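Local coordinates for hydrazine synthase subunit gamma (Candidatus Kuenenia stuttgartiensis, PDB 5C2V), which reduces nitric oxide to hydroxylamine, the first half-reaction of the hydrazine synthase complex, using two c-type hemes held in two alpha-helical lobes, at residues 98-110 with 116-128. Sequence-based numbering, arbitrary orientation.
With CA (calcium ion), chain T; HEC (heme c), chain V.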
loop_
_atom_site.group_PDB
_atom_site.type_symbol
_atom_site.label_atom_id
_atom_site.label_comp_id
_atom_site.label_asym_id
_atom_site.label_seq_id
_atom_site.Cartn_x
_atom_site.Cartn_y
_atom_site.Cartn_z
ATOM N N ARG C 98 -49.088 36.604 16.259
ATOM C CA ARG C 98 -48.989 37.693 17.228
ATOM C C ARG C 98 -50.196 37.764 18.162
ATOM O O ARG C 98 -50.119 38.350 19.241
ATOM C CB ARG C 98 -48.818 39.034 16.509
ATOM C CG ARG C 98 -50.044 39.494 15.733
ATOM C CD ARG C 98 -49.880 40.926 15.242
ATOM N NE ARG C 98 -51.084 41.418 14.578
ATOM C CZ ARG C 98 -51.244 42.663 14.142
ATOM N NH1 ARG C 98 -50.274 43.554 14.301
ATOM N NH2 ARG C 98 -52.376 43.020 13.550
ATOM N N TYR C 99 -51.305 37.165 17.744
ATOM C CA TYR C 99 -52.557 37.279 18.484
ATOM C C TYR C 99 -52.597 36.417 19.743
ATOM O O TYR C 99 -53.428 36.640 20.622
ATOM C CB TYR C 99 -53.738 36.919 17.580
ATOM C CG TYR C 99 -53.921 37.866 16.418
ATOM C CD1 TYR C 99 -53.638 39.219 16.551
ATOM C CD2 TYR C 99 -54.372 37.410 15.187
ATOM C CE1 TYR C 99 -53.803 40.090 15.493
ATOM C CE2 TYR C 99 -54.539 38.274 14.123
ATOM C CZ TYR C 99 -54.252 39.613 14.281
ATOM O OH TYR C 99 -54.417 40.479 13.224
ATOM N N LEU C 100 -51.704 35.436 19.836
ATOM C CA LEU C 100 -51.727 34.521 20.974
ATOM C C LEU C 100 -50.354 34.211 21.570
ATOM O O LEU C 100 -49.788 33.148 21.307
ATOM C CB LEU C 100 -52.410 33.212 20.574
ATOM C CG LEU C 100 -53.925 33.285 20.382
ATOM C CD1 LEU C 100 -54.445 31.992 19.787
ATOM C CD2 LEU C 100 -54.614 33.586 21.705
ATOM N N PRO C 101 -49.811 35.149 22.365
ATOM C CA PRO C 101 -48.659 34.897 23.236
ATOM C C PRO C 101 -49.090 34.182 24.520
ATOM O O PRO C 101 -50.261 34.275 24.884
ATOM C CB PRO C 101 -48.135 36.304 23.529
ATOM C CG PRO C 101 -49.353 37.152 23.487
ATOM C CD PRO C 101 -50.240 36.559 22.423
ATOM N N PRO C 102 -48.168 33.475 25.196
ATOM C CA PRO C 102 -46.763 33.287 24.820
ATOM C C PRO C 102 -46.598 32.252 23.713
ATOM O O PRO C 102 -47.573 31.629 23.295
ATOM C CB PRO C 102 -46.120 32.805 26.120
ATOM C CG PRO C 102 -47.211 32.071 26.807
ATOM C CD PRO C 102 -48.481 32.814 26.476
ATOM N N PHE C 103 -45.363 32.061 23.265
ATOM C CA PHE C 103 -45.107 31.298 22.051
ATOM C C PHE C 103 -44.540 29.900 22.299
ATOM O O PHE C 103 -44.442 29.446 23.440
ATOM C CB PHE C 103 -44.189 32.106 21.137
ATOM C CG PHE C 103 -44.657 33.521 20.930
ATOM C CD1 PHE C 103 -45.798 33.781 20.186
ATOM C CD2 PHE C 103 -43.972 34.586 21.489
ATOM C CE1 PHE C 103 -46.242 35.077 19.997
ATOM C CE2 PHE C 103 -44.411 35.886 21.303
ATOM C CZ PHE C 103 -45.547 36.130 20.555
ATOM N N ARG C 104 -44.176 29.238 21.202
ATOM C CA ARG C 104 -43.869 27.808 21.158
ATOM C C ARG C 104 -45.042 26.945 21.621
ATOM O O ARG C 104 -46.199 27.254 21.340
ATOM C CB ARG C 104 -42.633 27.488 22.007
ATOM C CG ARG C 104 -41.335 28.110 21.518
ATOM C CD ARG C 104 -40.318 27.023 21.219
ATOM N NE ARG C 104 -38.944 27.439 21.478
ATOM C CZ ARG C 104 -37.924 26.594 21.593
ATOM N NH1 ARG C 104 -38.130 25.288 21.475
ATOM N NH2 ARG C 104 -36.702 27.050 21.831
ATOM N N HIS C 105 -44.736 25.879 22.353
ATOM C CA HIS C 105 -45.744 24.900 22.752
ATOM C C HIS C 105 -45.851 24.800 24.267
ATOM O O HIS C 105 -46.901 25.082 24.843
ATOM C CB HIS C 105 -45.426 23.523 22.162
ATOM C CG HIS C 105 -45.947 23.322 20.771
ATOM N ND1 HIS C 105 -45.157 23.467 19.651
ATOM C CD2 HIS C 105 -47.176 22.980 20.322
ATOM C CE1 HIS C 105 -45.880 23.223 18.571
ATOM N NE2 HIS C 105 -47.109 22.927 18.952
ATOM N N GLU C 106 -44.761 24.373 24.898
ATOM C CA GLU C 106 -44.693 24.282 26.352
ATOM C C GLU C 106 -45.006 25.632 26.985
ATOM O O GLU C 106 -44.527 26.669 26.526
ATOM C CB GLU C 106 -43.313 23.792 26.790
ATOM C CG GLU C 106 -42.896 22.482 26.140
ATOM C CD GLU C 106 -41.572 21.964 26.661
ATOM O OE1 GLU C 106 -40.925 22.675 27.459
ATOM O OE2 GLU C 106 -41.178 20.844 26.275
ATOM N N GLY C 107 -45.818 25.614 28.036
ATOM C CA GLY C 107 -46.287 26.839 28.656
ATOM C C GLY C 107 -45.473 27.284 29.854
ATOM O O GLY C 107 -44.290 26.962 29.971
ATOM N N PHE C 108 -46.116 28.029 30.747
ATOM C CA PHE C 108 -45.448 28.596 31.913
ATOM C C PHE C 108 -44.985 27.530 32.899
ATOM O O PHE C 108 -43.984 27.713 33.591
ATOM C CB PHE C 108 -46.371 29.586 32.626
ATOM C CG PHE C 108 -46.656 30.828 31.832
ATOM C CD1 PHE C 108 -45.785 31.905 31.872
ATOM C CD2 PHE C 108 -47.794 30.921 31.050
ATOM C CE1 PHE C 108 -46.043 33.049 31.143
ATOM C CE2 PHE C 108 -48.059 32.063 30.320
ATOM C CZ PHE C 108 -47.181 33.129 30.366
ATOM N N THR C 109 -45.719 26.424 32.966
ATOM C CA THR C 109 -45.381 25.351 33.894
ATOM C C THR C 109 -44.018 24.758 33.553
ATOM O O THR C 109 -43.785 24.315 32.428
ATOM C CB THR C 109 -46.444 24.236 33.882
ATOM O OG1 THR C 109 -47.743 24.806 34.089
ATOM C CG2 THR C 109 -46.162 23.215 34.974
ATOM N N GLY C 110 -43.122 24.752 34.535
ATOM C CA GLY C 110 -41.780 24.231 34.347
ATOM C C GLY C 110 -40.861 25.143 33.554
ATOM O O GLY C 110 -39.745 24.753 33.212
ATOM N N VAL C 116 -37.493 28.948 26.100
ATOM C CA VAL C 116 -37.877 27.724 25.408
ATOM C C VAL C 116 -39.381 27.486 25.511
ATOM O O VAL C 116 -40.068 27.368 24.497
ATOM C CB VAL C 116 -37.130 26.502 25.976
ATOM C CG1 VAL C 116 -37.510 25.243 25.209
ATOM C CG2 VAL C 116 -35.628 26.731 25.927
ATOM N N GLY C 117 -39.887 27.418 26.738
ATOM C CA GLY C 117 -41.321 27.365 26.964
ATOM C C GLY C 117 -41.847 28.731 27.355
ATOM O O GLY C 117 -41.084 29.563 27.846
ATOM N N ALA C 118 -43.149 28.946 27.169
ATOM C CA ALA C 118 -43.798 30.218 27.494
ATOM C C ALA C 118 -42.996 31.409 26.981
ATOM O O ALA C 118 -42.759 32.370 27.715
ATOM C CB ALA C 118 -44.014 30.335 28.995
ATOM N N THR C 119 -42.568 31.332 25.725
ATOM C CA THR C 119 -41.679 32.335 25.152
ATOM C C THR C 119 -42.345 33.707 25.128
ATOM O O THR C 119 -43.436 33.870 24.583
ATOM C CB THR C 119 -41.247 31.947 23.727
ATOM O OG1 THR C 119 -40.843 30.572 23.708
ATOM C CG2 THR C 119 -40.088 32.811 23.272
ATOM N N SER C 120 -41.674 34.692 25.718
ATOM C CA SER C 120 -42.254 36.017 25.908
ATOM C C SER C 120 -42.336 36.814 24.611
ATOM O O SER C 120 -43.251 37.616 24.426
ATOM C CB SER C 120 -41.450 36.801 26.948
ATOM O OG SER C 120 -40.108 36.981 26.529
ATOM N N SER C 121 -41.378 36.597 23.716
ATOM C CA SER C 121 -41.344 37.323 22.451
ATOM C C SER C 121 -41.017 36.409 21.279
ATOM O O SER C 121 -40.383 35.368 21.447
ATOM C CB SER C 121 -40.325 38.461 22.515
ATOM O OG SER C 121 -39.016 37.961 22.724
ATOM N N LEU C 122 -41.448 36.811 20.088
ATOM C CA LEU C 122 -41.113 36.087 18.870
ATOM C C LEU C 122 -39.624 36.208 18.572
ATOM O O LEU C 122 -39.052 35.371 17.872
ATOM C CB LEU C 122 -41.935 36.609 17.689
ATOM C CG LEU C 122 -43.425 36.268 17.696
ATOM C CD1 LEU C 122 -44.145 36.976 16.561
ATOM C CD2 LEU C 122 -43.623 34.767 17.600
ATOM N N ASP C 123 -39.002 37.254 19.109
ATOM C CA ASP C 123 -37.572 37.477 18.932
ATOM C C ASP C 123 -36.767 36.338 19.548
ATOM O O ASP C 123 -35.741 35.929 19.007
ATOM C CB ASP C 123 -37.144 38.808 19.554
ATOM C CG ASP C 123 -38.106 39.938 19.244
ATOM O OD1 ASP C 123 -39.053 39.720 18.463
ATOM O OD2 ASP C 123 -37.907 41.050 19.776
ATOM N N ARG C 124 -37.243 35.830 20.680
ATOM C CA ARG C 124 -36.560 34.749 21.382
ATOM C C ARG C 124 -36.769 33.402 20.697
ATOM O O ARG C 124 -36.147 32.406 21.065
ATOM C CB ARG C 124 -37.032 34.672 22.836
ATOM C CG ARG C 124 -36.536 35.808 23.715
ATOM C CD ARG C 124 -36.984 35.615 25.154
ATOM N NE ARG C 124 -36.269 36.493 26.074
ATOM C CZ ARG C 124 -36.389 36.444 27.397
ATOM N NH1 ARG C 124 -37.199 35.557 27.958
ATOM N NH2 ARG C 124 -35.698 37.281 28.159
ATOM N N VAL C 125 -37.651 33.373 19.704
ATOM C CA VAL C 125 -37.883 32.163 18.927
ATOM C C VAL C 125 -36.934 32.100 17.733
ATOM O O VAL C 125 -36.100 31.200 17.637
ATOM C CB VAL C 125 -39.335 32.074 18.426
ATOM C CG1 VAL C 125 -39.511 30.854 17.536
ATOM C CG2 VAL C 125 -40.298 32.023 19.600
ATOM N N CYS C 126 -37.069 33.062 16.825
ATOM C CA CYS C 126 -36.255 33.098 15.614
ATOM C C CYS C 126 -34.811 33.498 15.882
ATOM O O CYS C 126 -33.894 32.943 15.283
ATOM C CB CYS C 126 -36.865 34.054 14.594
ATOM S SG CYS C 126 -38.454 33.509 13.969
ATOM N N GLY C 127 -34.612 34.462 16.776
ATOM C CA GLY C 127 -33.278 34.939 17.100
ATOM C C GLY C 127 -32.389 33.854 17.677
ATOM O O GLY C 127 -31.163 33.938 17.609
ATOM N N ARG C 128 -33.017 32.832 18.250
ATOM C CA ARG C 128 -32.303 31.693 18.810
ATOM C C ARG C 128 -31.876 30.689 17.741
ATOM O O ARG C 128 -30.814 30.077 17.841
ATOM C CB ARG C 128 -33.170 30.991 19.856
ATOM C CG ARG C 128 -32.666 31.140 21.277
ATOM C CD ARG C 128 -33.400 30.198 22.211
ATOM N NE ARG C 128 -32.658 29.983 23.448
ATOM C CZ ARG C 128 -32.469 28.791 24.004
ATOM N NH1 ARG C 128 -32.968 27.704 23.432
ATOM N NH2 ARG C 128 -31.779 28.685 25.129
HETATM CA CA CA T . -49.550 30.884 22.281
HETATM FE FE HEC V . -39.557 27.539 13.771
HETATM C CHA HEC V . -41.763 27.155 16.378
HETATM C CHB HEC V . -40.404 30.834 13.552
HETATM C CHC HEC V . -37.167 27.991 11.324
HETATM C CHD HEC V . -39.234 24.145 13.426
HETATM N NA HEC V . -40.828 28.780 14.812
HETATM C C1A HEC V . -41.710 28.407 15.806
HETATM C C2A HEC V . -42.553 29.550 16.117
HETATM C C3A HEC V . -42.166 30.567 15.331
HETATM C C4A HEC V . -41.078 30.098 14.498
HETATM C CMA HEC V . -42.744 32.001 15.283
HETATM C CAA HEC V . -43.676 29.569 17.186
HETATM C CBA HEC V . -45.047 29.827 16.562
HETATM C CGA HEC V . -46.105 29.881 17.634
HETATM O O1A HEC V . -45.779 29.609 18.818
HETATM O O2A HEC V . -47.278 30.195 17.302
HETATM N NB HEC V . -38.981 29.103 12.547
HETATM C C1B HEC V . -39.304 30.415 12.833
HETATM C C2B HEC V . -38.286 31.267 12.254
HETATM C C3B HEC V . -37.395 30.484 11.631
HETATM C C4B HEC V . -37.812 29.108 11.807
HETATM C CMB HEC V . -38.273 32.809 12.336
HETATM C CAB HEC V . -36.128 30.933 10.864
HETATM C CBB HEC V . -35.061 31.482 11.836
HETATM N NC HEC V . -38.422 26.297 12.575
HETATM C C1C HEC V . -37.469 26.689 11.657
HETATM C C2C HEC V . -36.755 25.507 11.216
HETATM C C3C HEC V . -37.415 24.441 11.688
HETATM C C4C HEC V . -38.420 24.917 12.624
HETATM C CMC HEC V . -35.734 25.500 10.055
HETATM C CAC HEC V . -37.076 22.956 11.419
HETATM C CBC HEC V . -35.721 22.591 12.065
HETATM N ND HEC V . -40.429 25.897 14.709
HETATM C C1D HEC V . -39.999 24.589 14.488
HETATM C C2D HEC V . -40.484 23.756 15.565
HETATM C C3D HEC V . -41.275 24.695 16.486
HETATM C C4D HEC V . -41.186 26.003 15.876
HETATM C CMD HEC V . -40.256 22.240 15.748
HETATM C CAD HEC V . -42.002 24.325 17.794
HETATM C CBD HEC V . -40.980 24.297 18.925
HETATM C CGD HEC V . -41.666 23.958 20.221
HETATM O O1D HEC V . -40.977 23.896 21.272
HETATM O O2D HEC V . -42.905 23.749 20.200
HETATM O O HOH W 1 -50.828 31.630 24.148
HETATM O O HOH W 2 -41.705 24.868 24.025
HETATM O O HOH W 3 -51.542 30.137 21.193
HETATM O O HOH W 4 -48.271 30.126 20.404
HETATM O O HOH W 5 -38.211 27.612 15.378
#
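Phe-103 meets Thr-119 in a single antiparallel bridge, a hydrogen-bonded pair in which Phe-103 N donates to Thr-119 O over 3.0 Å, in the carbonyl plane and on a lone pair. Farther along, Ala-118 N gives Glu-106 O a second backbone bond of 2.7 Å. Together they join the two segments beside heme 1, which appears to lie in the active site, in its alpha-helical lobe. Arg-104 reaches outward from the bridge toward the heme. Its CB and CG run past Val-116 O, CG also lying 3.3 Å from Thr-119 OG1, whose own bond goes to Ile-115 O. Bends at chi2 (-121°) and chi3 then swing CD beside a heme propionate and set the guanidinium with Val-116 CG1 over one face, offset toward the rim. At the tip NH1 bonds propionate oxygen O1D nearly straight, while NH2 makes a salt bridge to Asp-82, a carboxylate shared with Arg-128 NH1 that probably offsets the closeness of the two like charges. Water 2 accepts from Glu-106 N and donates to Val-116 O and O1D, linking this propionate to both segments. A calcium ion binds Leu-100 O and Pro-102 O, Asp-257 and three waters making up the rest of its six ligands. On the helix side, Cys-126 SG is bonded to heme CMB, an extra covalent link beyond Cys-63 and Cys-66. Nearby, Leu-122 CD2 sits over the centre of the Phe-103 ring, 3.5 Å from its centroid.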